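Side-chain contact in piwi domain-containing protein (Vanderwaltozyma polyspora, PDB 5THE), which probably binds a small guide RNA as a budding-yeast Argonaute, the crystallised piece being the C-terminal lobe with its PIWI domain: residues A[392-397]-A[427-432]. Sequence-based numbering, arbitrary orientation.
Sequences NQVRFI and RGITSV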
ATOM      1  N   ASN A 392       2.698  -9.752 -15.986  1.00 36.43           N
ATOM      2  CA  ASN A 392       2.258 -10.219 -17.289  1.00 40.53           C
ATOM      3  C   ASN A 392       3.484 -10.279 -18.185  1.00 36.94           C
ATOM      4  O   ASN A 392       4.578  -9.868 -17.792  1.00 36.50           O
ATOM      5  CB  ASN A 392       1.155  -9.320 -17.854  1.00 49.83           C
ATOM      6  CG  ASN A 392       1.515  -7.857 -17.792  1.00 49.26           C
ATOM      7  OD1 ASN A 392       2.418  -7.408 -18.497  1.00 45.58           O
ATOM      8  ND2 ASN A 392       0.818  -7.103 -16.939  1.00 45.83           N
ATOM      9  N   GLN A 393       3.297 -10.803 -19.394  1.00 36.78           N
ATOM     10  CA  GLN A 393       4.424 -11.033 -20.289  1.00 35.82           C
ATOM     11  C   GLN A 393       4.733  -9.844 -21.183  1.00 30.97           C
ATOM     12  O   GLN A 393       5.775  -9.840 -21.841  1.00 32.16           O
ATOM     13  CB  GLN A 393       4.165 -12.264 -21.163  1.00 43.59           C
ATOM     14  CG  GLN A 393       4.331 -13.598 -20.442  1.00 61.11           C
ATOM     15  CD  GLN A 393       5.417 -13.572 -19.355  1.00 76.29           C
ATOM     16  OE1 GLN A 393       5.135 -13.338 -18.190  1.00 80.59           O
ATOM     17  NE2 GLN A 393       6.656 -13.806 -19.745  1.00 81.36           N
ATOM     18  N   VAL A 394       3.855  -8.848 -21.234  1.00 29.50           N
ATOM     19  CA  VAL A 394       4.050  -7.705 -22.114  1.00 34.95           C
ATOM     20  C   VAL A 394       5.235  -6.883 -21.628  1.00 30.49           C
ATOM     21  O   VAL A 394       5.359  -6.594 -20.431  1.00 35.73           O
ATOM     22  CB  VAL A 394       2.776  -6.854 -22.155  1.00 36.21           C
ATOM     23  CG1 VAL A 394       2.964  -5.683 -23.071  1.00 36.42           C
ATOM     24  CG2 VAL A 394       1.593  -7.713 -22.582  1.00 44.36           C
ATOM     25  N   ARG A 395       6.110  -6.500 -22.556  1.00 22.09           N
ATOM     26  CA  ARG A 395       7.179  -5.556 -22.265  1.00 25.20           C
ATOM     27  C   ARG A 395       7.137  -4.437 -23.291  1.00 29.06           C
ATOM     28  O   ARG A 395       6.792  -4.667 -24.455  1.00 31.86           O
ATOM     29  CB  ARG A 395       8.553  -6.236 -22.282  1.00 31.10           C
ATOM     30  CG  ARG A 395       8.723  -7.311 -21.233  1.00 31.69           C
ATOM     31  CD  ARG A 395       8.650  -6.734 -19.828  1.00 35.34           C
ATOM     32  NE  ARG A 395       8.907  -7.755 -18.815  1.00 42.41           N
ATOM     33  CZ  ARG A 395       7.982  -8.556 -18.288  1.00 42.64           C
ATOM     34  NH1 ARG A 395       6.708  -8.472 -18.661  1.00 37.73           N
ATOM     35  NH2 ARG A 395       8.334  -9.442 -17.372  1.00 42.51           N
ATOM     36  N   PHE A 396       7.464  -3.223 -22.837  1.00 21.92           N
ATOM     37  CA  PHE A 396       7.495  -2.014 -23.654  1.00 20.60           C
ATOM     38  C   PHE A 396       8.945  -1.590 -23.813  1.00 22.73           C
ATOM     39  O   PHE A 396       9.649  -1.394 -22.817  1.00 27.30           O
ATOM     40  CB  PHE A 396       6.706  -0.881 -22.997  1.00 24.28           C
ATOM     41  CG  PHE A 396       5.225  -1.151 -22.835  1.00 27.00           C
ATOM     42  CD1 PHE A 396       4.585  -2.112 -23.608  1.00 28.17           C
ATOM     43  CD2 PHE A 396       4.468  -0.400 -21.932  1.00 25.74           C
ATOM     44  CE1 PHE A 396       3.230  -2.345 -23.472  1.00 27.13           C
ATOM     45  CE2 PHE A 396       3.115  -0.609 -21.802  1.00 24.87           C
ATOM     46  CZ  PHE A 396       2.488  -1.593 -22.566  1.00 26.15           C
ATOM     47  N   ILE A 397       9.390  -1.436 -25.052  1.00 23.11           N
ATOM     48  CA  ILE A 397      10.761  -1.049 -25.354  1.00 28.38           C
ATOM     49  C   ILE A 397      10.707   0.303 -26.049  1.00 24.86           C
ATOM     50  O   ILE A 397       9.940   0.469 -26.998  1.00 27.37           O
ATOM     51  CB  ILE A 397      11.497  -2.078 -26.233  1.00 24.65           C
ATOM     52  CG1 ILE A 397      11.460  -3.469 -25.594  1.00 32.14           C
ATOM     53  CG2 ILE A 397      12.932  -1.645 -26.504  1.00 23.91           C
ATOM     54  CD1 ILE A 397      11.861  -3.490 -24.131  1.00 38.00           C
ATOM     55  N   ARG A 427      -4.249   0.853 -27.093  1.00 29.95           N
ATOM     56  CA  ARG A 427      -4.588   0.449 -28.445  1.00 31.00           C
ATOM     57  C   ARG A 427      -3.645  -0.655 -28.896  1.00 32.60           C
ATOM     58  O   ARG A 427      -2.533  -0.788 -28.383  1.00 31.41           O
ATOM     59  CB  ARG A 427      -4.519   1.637 -29.414  1.00 32.37           C
ATOM     60  CG  ARG A 427      -5.641   2.630 -29.222  1.00 30.74           C
ATOM     61  CD  ARG A 427      -5.562   3.668 -30.259  1.00 32.89           C
ATOM     62  NE  ARG A 427      -6.464   4.785 -30.017  1.00 40.02           N
ATOM     63  CZ  ARG A 427      -7.688   4.869 -30.520  1.00 37.40           C
ATOM     64  NH1 ARG A 427      -8.159   3.883 -31.279  1.00 34.48           N
ATOM     65  NH2 ARG A 427      -8.431   5.937 -30.265  1.00 31.95           N
ATOM     66  N   GLY A 428      -4.110  -1.461 -29.851  1.00 35.64           N
ATOM     67  CA  GLY A 428      -3.258  -2.441 -30.504  1.00 32.77           C
ATOM     68  C   GLY A 428      -3.116  -3.750 -29.749  1.00 33.63           C
ATOM     69  O   GLY A 428      -3.491  -4.808 -30.256  1.00 36.10           O
ATOM     70  N   ILE A 429      -2.567  -3.711 -28.535  1.00 28.19           N
ATOM     71  CA  ILE A 429      -2.393  -4.935 -27.764  1.00 27.94           C
ATOM     72  C   ILE A 429      -3.485  -5.122 -26.729  1.00 32.36           C
ATOM     73  O   ILE A 429      -3.466  -6.120 -26.001  1.00 26.88           O
ATOM     74  CB  ILE A 429      -1.010  -4.981 -27.094  1.00 33.11           C
ATOM     75  CG1 ILE A 429      -0.824  -3.761 -26.187  1.00 32.68           C
ATOM     76  CG2 ILE A 429       0.097  -5.059 -28.163  1.00 34.76           C
ATOM     77  CD1 ILE A 429       0.381  -3.881 -25.255  1.00 29.64           C
ATOM     78  N   THR A 430      -4.446  -4.209 -26.655  1.00 29.95           N
ATOM     79  CA  THR A 430      -5.526  -4.271 -25.680  1.00 27.82           C
ATOM     80  C   THR A 430      -6.812  -4.750 -26.330  1.00 30.07           C
ATOM     81  O   THR A 430      -6.922  -4.881 -27.549  1.00 30.97           O
ATOM     82  CB  THR A 430      -5.775  -2.896 -25.076  1.00 33.12           C
ATOM     83  OG1 THR A 430      -6.012  -1.987 -26.156  1.00 34.18           O
ATOM     84  CG2 THR A 430      -4.580  -2.423 -24.241  1.00 32.65           C
ATOM     85  N   SER A 431      -7.819  -4.951 -25.494  1.00 31.37           N
ATOM     86  CA  SER A 431      -9.108  -5.394 -25.996  1.00 33.60           C
ATOM     87  C   SER A 431      -9.848  -4.244 -26.668  1.00 30.74           C
ATOM     88  O   SER A 431      -9.854  -3.109 -26.177  1.00 28.87           O
ATOM     89  CB  SER A 431      -9.945  -5.965 -24.858  1.00 29.83           C
ATOM     90  OG  SER A 431     -11.226  -6.299 -25.337  1.00 35.69           O
ATOM     91  N   VAL A 432     -10.470  -4.532 -27.809  1.00 26.10           N
ATOM     92  CA  VAL A 432     -11.383  -3.553 -28.388  1.00 28.44           C
ATOM     93  C   VAL A 432     -12.680  -3.516 -27.588  1.00 30.92           C
ATOM     94  O   VAL A 432     -13.115  -2.453 -27.139  1.00 30.10           O
ATOM     95  CB  VAL A 432     -11.637  -3.848 -29.877  1.00 30.32           C
ATOM     96  CG1 VAL A 432     -12.698  -2.891 -30.421  1.00 31.23           C
ATOM     97  CG2 VAL A 432     -10.358  -3.709 -30.688  1.00 29.05           C
TER
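Two loops of the PIWI domain, one leading from strand 383-389 into strand 397-398 and the other connecting the antiparallel strands 423-425 and 435-440, meet through a small apolar cluster of Val394, Phe396 and Ile429. On the 427-432 side a single methyl makes the contact: CD1 of Ile429 lies 3.8 Å from CG1 of Val394 and 3.7 Å from CE1 of Phe396, reaching the phenyl ring at its edge, near the ring plane, rather than over a face. Ile429 sends its ethyl arm across from between its own backbone N and carbonyl carbon (chi1 58°), and the nearly extended second torsion carries CD1 to the far loop. Val394 meets it with the methyl that stands anti to its backbone N (chi1 -179°). Thr22 of strand 16-22 touches both Val394 and Ile429, while Phe438 lies against Ile429 and Ile20 against Phe396.

Away from this cluster, Arg395 curls back on its own loop. Its NH1 donates to Asn392 O at 2.7 Å and to Val394 O at 2.9 Å. Both oxygens lie in the guanidinium plane, but NH1 is moderately tilted from the Asn392 carbonyl plane and well above that of Val394, off its lone pairs. These two bonds help fix the guanidinium, whose NH2 forms a salt bridge with a phosphate of the bound RNA. The loop thus joins an apolar inter-loop contact to the RNA-binding surface of an Argonaute PIWI domain.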